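Local coordinates for Lin1840 protein (Listeria innocua serovar 6a, PDB 4ZOC), which probably hydrolyses terminal, non-reducing beta-D-glucosyl residues as a family 3 glycoside hydrolase of beta-1,2-glucan metabolism, at residues V450-L464 / L489-T503. The protein carries 2 engineered substitutions. Numbering follows the deposited sequence.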
loop_
_atom_site.group_PDB
_atom_site.type_symbol
_atom_site.label_atom_id
_atom_site.label_comp_id
_atom_site.label_asym_id
_atom_site.label_seq_id
_atom_site.Cartn_x
_atom_site.Cartn_y
_atom_site.Cartn_z
ATOM N N VAL A 450 -28.209 -1.387 31.374
ATOM C CA VAL A 450 -28.108 -0.135 30.617
ATOM C C VAL A 450 -29.466 0.517 30.441
ATOM O O VAL A 450 -29.610 1.709 30.575
ATOM C CB VAL A 450 -27.420 -0.392 29.258
ATOM C CG1 VAL A 450 -27.515 0.797 28.325
ATOM C CG2 VAL A 450 -25.953 -0.720 29.466
ATOM N N LYS A 451 -30.482 -0.273 30.140
ATOM C CA LYS A 451 -31.809 0.312 29.894
ATOM C C LYS A 451 -32.342 0.982 31.181
ATOM O O LYS A 451 -32.851 2.159 31.204
ATOM C CB LYS A 451 -32.724 -0.755 29.350
ATOM C CG LYS A 451 -34.150 -0.297 29.182
ATOM C CD LYS A 451 -34.987 -1.485 28.701
ATOM C CE LYS A 451 -36.415 -1.083 28.404
ATOM N NZ LYS A 451 -36.903 -1.850 27.229
ATOM N N ALA A 452 -32.149 0.297 32.272
ATOM C CA ALA A 452 -32.581 0.879 33.569
ATOM C C ALA A 452 -31.859 2.186 33.909
ATOM O O ALA A 452 -32.532 3.169 34.399
ATOM C CB ALA A 452 -32.380 -0.142 34.667
ATOM N N ALA A 453 -30.544 2.244 33.706
ATOM C CA ALA A 453 -29.783 3.477 34.010
ATOM C C ALA A 453 -30.172 4.659 33.137
ATOM O O ALA A 453 -30.313 5.802 33.600
ATOM C CB ALA A 453 -28.264 3.249 33.942
ATOM N N VAL A 454 -30.372 4.369 31.860
ATOM C CA VAL A 454 -30.771 5.396 30.860
ATOM C C VAL A 454 -32.183 5.914 31.160
ATOM O O VAL A 454 -32.409 7.109 31.146
ATOM C CB VAL A 454 -30.625 4.874 29.422
ATOM C CG1 VAL A 454 -31.126 5.878 28.400
ATOM C CG2 VAL A 454 -29.191 4.490 29.107
ATOM N N GLN A 455 -33.097 5.022 31.479
ATOM C CA GLN A 455 -34.476 5.433 31.920
ATOM C C GLN A 455 -34.477 6.435 33.032
ATOM O O GLN A 455 -35.203 7.421 32.969
ATOM C CB GLN A 455 -35.314 4.216 32.340
ATOM C CG GLN A 455 -36.154 3.667 31.209
ATOM C CD GLN A 455 -36.737 2.259 31.452
ATOM O OE1 GLN A 455 -37.220 1.600 30.519
ATOM N NE2 GLN A 455 -36.686 1.798 32.692
ATOM N N ASN A 456 -33.663 6.167 34.049
ATOM C CA ASN A 456 -33.441 7.025 35.200
ATOM C C ASN A 456 -32.837 8.372 34.925
ATOM O O ASN A 456 -33.256 9.400 35.495
ATOM C CB ASN A 456 -32.548 6.298 36.241
ATOM C CG ASN A 456 -33.233 5.076 36.876
ATOM O OD1 ASN A 456 -34.458 4.958 36.872
ATOM N ND2 ASN A 456 -32.434 4.186 37.480
ATOM N N MET A 457 -31.853 8.409 34.043
ATOM C CA MET A 457 -31.129 9.640 33.712
ATOM C C MET A 457 -31.656 10.412 32.510
ATOM O O MET A 457 -32.687 10.069 31.953
ATOM C CB MET A 457 -29.708 9.161 33.404
ATOM C CG MET A 457 -29.075 8.557 34.652
ATOM S SD MET A 457 -28.717 9.598 36.068
ATOM C CE MET A 457 -30.178 9.341 37.095
ATOM N N ASP A 458 -30.977 11.506 32.140
ATOM C CA ASP A 458 -31.439 12.354 31.047
ATOM C C ASP A 458 -30.586 12.301 29.763
ATOM O O ASP A 458 -31.108 12.563 28.686
ATOM C CB ASP A 458 -31.508 13.797 31.503
ATOM C CG ASP A 458 -32.617 14.020 32.555
ATOM O OD1 ASP A 458 -33.604 13.247 32.589
ATOM O OD2 ASP A 458 -32.429 14.884 33.392
ATOM N N VAL A 459 -29.281 12.094 29.910
ATOM C CA VAL A 459 -28.339 12.002 28.764
ATOM C C VAL A 459 -27.417 10.822 29.041
ATOM O O VAL A 459 -27.200 10.386 30.224
ATOM C CB VAL A 459 -27.483 13.271 28.593
ATOM C CG1 VAL A 459 -28.365 14.494 28.384
ATOM C CG2 VAL A 459 -26.636 13.478 29.806
ATOM N N VAL A 460 -26.852 10.275 27.966
ATOM C CA VAL A 460 -26.034 9.113 28.070
ATOM C C VAL A 460 -24.670 9.513 27.616
ATOM O O VAL A 460 -24.515 10.149 26.586
ATOM C CB VAL A 460 -26.518 7.992 27.177
ATOM C CG1 VAL A 460 -25.688 6.725 27.313
ATOM C CG2 VAL A 460 -28.017 7.714 27.400
ATOM N N VAL A 461 -23.697 9.225 28.451
ATOM C CA VAL A 461 -22.304 9.312 28.065
ATOM C C VAL A 461 -21.899 7.830 27.832
ATOM O O VAL A 461 -21.748 7.028 28.818
ATOM C CB VAL A 461 -21.409 9.970 29.167
ATOM C CG1 VAL A 461 -19.919 9.861 28.761
ATOM C CG2 VAL A 461 -21.688 11.402 29.444
ATOM N N LEU A 462 -21.645 7.473 26.554
ATOM C CA LEU A 462 -21.397 6.117 26.123
ATOM C C LEU A 462 -19.889 6.087 25.930
ATOM O O LEU A 462 -19.352 6.682 24.997
ATOM C CB LEU A 462 -22.105 5.841 24.820
ATOM C CG LEU A 462 -21.835 4.473 24.200
ATOM C CD1 LEU A 462 -22.045 3.277 25.149
ATOM C CD2 LEU A 462 -22.742 4.232 22.982
ATOM N N ALA A 463 -19.204 5.435 26.836
ATOM C CA ALA A 463 -17.738 5.437 26.837
ATOM C C ALA A 463 -17.229 4.159 26.215
ATOM O O ALA A 463 -17.298 3.029 26.832
ATOM C CB ALA A 463 -17.208 5.638 28.287
ATOM N N LEU A 464 -16.727 4.303 24.996
ATOM C CA LEU A 464 -16.228 3.194 24.188
ATOM C C LEU A 464 -14.743 3.245 23.966
ATOM O O LEU A 464 -14.106 4.304 24.003
ATOM C CB LEU A 464 -16.856 3.233 22.789
ATOM C CG LEU A 464 -18.404 3.260 22.766
ATOM C CD1 LEU A 464 -18.886 3.361 21.309
ATOM C CD2 LEU A 464 -18.929 2.039 23.457
ATOM N N LEU A 489 -23.582 -2.116 21.135
ATOM C CA LEU A 489 -23.966 -1.272 22.275
ATOM C C LEU A 489 -24.399 0.103 21.866
ATOM O O LEU A 489 -25.415 0.598 22.351
ATOM C CB LEU A 489 -22.801 -1.237 23.339
ATOM C CG LEU A 489 -23.005 -0.377 24.552
ATOM C CD1 LEU A 489 -24.266 -0.737 25.333
ATOM C CD2 LEU A 489 -21.762 -0.490 25.493
ATOM N N ALA A 490 -23.666 0.762 20.990
ATOM C CA ALA A 490 -24.065 2.110 20.535
ATOM C C ALA A 490 -25.450 2.056 19.836
ATOM O O ALA A 490 -26.275 2.897 20.034
ATOM C CB ALA A 490 -23.004 2.624 19.603
ATOM N N LYS A 491 -25.668 1.016 19.030
ATOM C CA LYS A 491 -26.946 0.750 18.350
ATOM C C LYS A 491 -28.057 0.561 19.372
ATOM O O LYS A 491 -29.074 1.254 19.286
ATOM C CB LYS A 491 -26.837 -0.461 17.433
ATOM C CG LYS A 491 -28.043 -0.756 16.517
ATOM C CD LYS A 491 -27.724 -1.901 15.549
ATOM C CE LYS A 491 -27.666 -3.258 16.254
ATOM N NZ LYS A 491 -27.762 -4.367 15.254
ATOM N N PHE A 492 -27.833 -0.300 20.358
ATOM C CA PHE A 492 -28.769 -0.431 21.480
ATOM C C PHE A 492 -29.100 0.846 22.230
ATOM O O PHE A 492 -30.254 1.129 22.391
ATOM C CB PHE A 492 -28.312 -1.528 22.428
ATOM C CG PHE A 492 -29.225 -1.724 23.582
ATOM C CD1 PHE A 492 -30.448 -2.382 23.417
ATOM C CD2 PHE A 492 -28.851 -1.315 24.834
ATOM C CE1 PHE A 492 -31.302 -2.562 24.516
ATOM C CE2 PHE A 492 -29.705 -1.487 25.916
ATOM C CZ PHE A 492 -30.925 -2.151 25.762
ATOM N N VAL A 493 -28.102 1.638 22.651
ATOM C CA VAL A 493 -28.312 2.860 23.402
ATOM C C VAL A 493 -29.114 3.859 22.570
ATOM O O VAL A 493 -29.965 4.578 23.121
ATOM C CB VAL A 493 -26.931 3.433 23.882
ATOM C CG1 VAL A 493 -27.078 4.825 24.346
ATOM C CG2 VAL A 493 -26.408 2.534 24.998
ATOM N N GLN A 494 -28.914 3.863 21.245
ATOM C CA GLN A 494 -29.629 4.803 20.371
ATOM C C GLN A 494 -31.139 4.526 20.454
ATOM O O GLN A 494 -31.964 5.417 20.334
ATOM C CB GLN A 494 -29.149 4.601 18.961
ATOM C CG GLN A 494 -29.623 5.696 18.044
ATOM C CD GLN A 494 -30.993 5.497 17.530
ATOM O OE1 GLN A 494 -31.441 4.361 17.374
ATOM N NE2 GLN A 494 -31.723 6.642 17.266
ATOM N N THR A 495 -31.482 3.297 20.654
ATOM C CA THR A 495 -32.904 2.916 20.726
ATOM C C THR A 495 -33.626 3.456 21.955
ATOM O O THR A 495 -34.830 3.477 21.973
ATOM C CB THR A 495 -33.177 1.417 20.640
ATOM O OG1 THR A 495 -32.852 0.712 21.854
ATOM C CG2 THR A 495 -32.551 0.779 19.402
ATOM N N LEU A 496 -32.903 3.910 22.945
ATOM C CA LEU A 496 -33.493 4.212 24.260
ATOM C C LEU A 496 -34.046 5.634 24.289
ATOM O O LEU A 496 -34.611 6.047 25.247
ATOM C CB LEU A 496 -32.485 3.934 25.412
ATOM C CG LEU A 496 -31.910 2.551 25.394
ATOM C CD1 LEU A 496 -30.881 2.368 26.505
ATOM C CD2 LEU A 496 -32.947 1.421 25.479
ATOM N N GLY A 497 -33.909 6.377 23.231
ATOM C CA GLY A 497 -34.595 7.679 23.137
ATOM C C GLY A 497 -33.996 8.879 23.815
ATOM O O GLY A 497 -34.597 9.988 23.698
ATOM N N LYS A 498 -32.820 8.749 24.479
ATOM C CA LYS A 498 -32.188 9.885 25.149
ATOM C C LYS A 498 -30.975 10.338 24.378
ATOM O O LYS A 498 -30.438 9.556 23.654
ATOM C CB LYS A 498 -31.716 9.465 26.556
ATOM C CG LYS A 498 -32.930 8.904 27.340
ATOM C CD LYS A 498 -33.385 9.624 28.563
ATOM C CE LYS A 498 -34.646 8.951 29.101
ATOM N NZ LYS A 498 -34.610 8.937 30.569
ATOM N N PRO A 499 -30.545 11.585 24.553
ATOM C CA PRO A 499 -29.352 12.038 23.762
ATOM C C PRO A 499 -28.101 11.345 24.237
ATOM O O PRO A 499 -27.951 11.055 25.448
ATOM C CB PRO A 499 -29.249 13.530 24.038
ATOM C CG PRO A 499 -30.581 13.927 24.701
ATOM C CD PRO A 499 -31.254 12.701 25.232
ATOM N N VAL A 500 -27.246 11.022 23.281
ATOM C CA VAL A 500 -26.033 10.239 23.555
ATOM C C VAL A 500 -24.792 11.025 23.130
ATOM O O VAL A 500 -24.720 11.509 21.983
ATOM C CB VAL A 500 -26.084 8.964 22.770
ATOM C CG1 VAL A 500 -24.798 8.142 22.957
ATOM C CG2 VAL A 500 -27.321 8.153 23.051
ATOM N N VAL A 501 -23.820 11.180 24.039
ATOM C CA VAL A 501 -22.466 11.582 23.678
ATOM C C VAL A 501 -21.580 10.330 23.782
ATOM O O VAL A 501 -21.558 9.620 24.805
ATOM C CB VAL A 501 -21.911 12.782 24.455
ATOM C CG1 VAL A 501 -22.072 12.671 25.927
ATOM C CG2 VAL A 501 -20.446 13.012 24.114
ATOM N N ILE A 502 -20.851 10.028 22.719
ATOM C CA ILE A 502 -19.875 8.942 22.739
ATOM C C ILE A 502 -18.500 9.555 23.059
ATOM O O ILE A 502 -18.032 10.531 22.380
ATOM C CB ILE A 502 -19.828 8.143 21.413
ATOM C CG1 ILE A 502 -21.044 7.232 21.301
ATOM C CG2 ILE A 502 -18.595 7.192 21.365
ATOM C CD1 ILE A 502 -21.302 6.546 19.940
ATOM N N THR A 503 -17.848 9.032 24.089
ATOM C CA THR A 503 -16.507 9.495 24.425
ATOM C C THR A 503 -15.648 8.313 24.051
ATOM O O THR A 503 -15.753 7.296 24.628
ATOM C CB THR A 503 -16.355 9.822 25.952
ATOM O OG1 THR A 503 -16.872 8.745 26.686
ATOM C CG2 THR A 503 -17.163 11.002 26.367
HETATM O O HOH W 1 -34.999 11.792 30.675
#
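Lys498 reaches across to the C-terminal end of helix 450-456, and its chain can be followed atom by atom. Lys498 CB lies 3.8 Å from Asp458 O. Lys498 CG, set anti to the carbonyl carbon (chi1 -56°), passes Val454 CG1 at 3.7 Å, the two side chains running in opposite directions. A bend at chi2 (-116°) then brings CD close to the carbonyl oxygens of Met457 and Asp458, and CE comes close to the O of Val454. NZ ends among carbonyls at the helix terminus. Lys498 NZ bonds Met457 O at 2.6 Å, almost straight on (C=O...N 169°). Lys498 NZ also bonds Val454 O at 2.9 Å. A weak third bond goes to Gln455 O. Water 1 accepts from NZ and donates to Asp458 OD1, bridging the ammonium and the carboxylate. The carbonyls that NZ meets would be expected to favour the charged lysine.

Beyond Lys498, strands 459-464 and 500-503 pair in parallel, with bridges from Val460-Val500 to Ala463-Thr503 and backbone bonds alternating from Val460 N–Pro499 O to Leu464 N–Thr503 O. With helix 484-494 between them in sequence, they form a beta-alpha-beta crossover in the family 3 C-terminal domain; strand 393-397 flanks 459-465 on its other edge. Val460, Leu462, Val500 and Ile502 face the connecting helix. Leu462 CD2 presses tightly on Ala490 CA (3.5 Å), while its CD1 meets Leu489 CD2. Val460 CG1 packs on Val493 CG1 at 3.8 Å. Between the helices, Val450 CG1 sits in plane at the Phe492 ring edge; Leu496, in the turn after helix 489-494, puts CD1 against Val454 CG2.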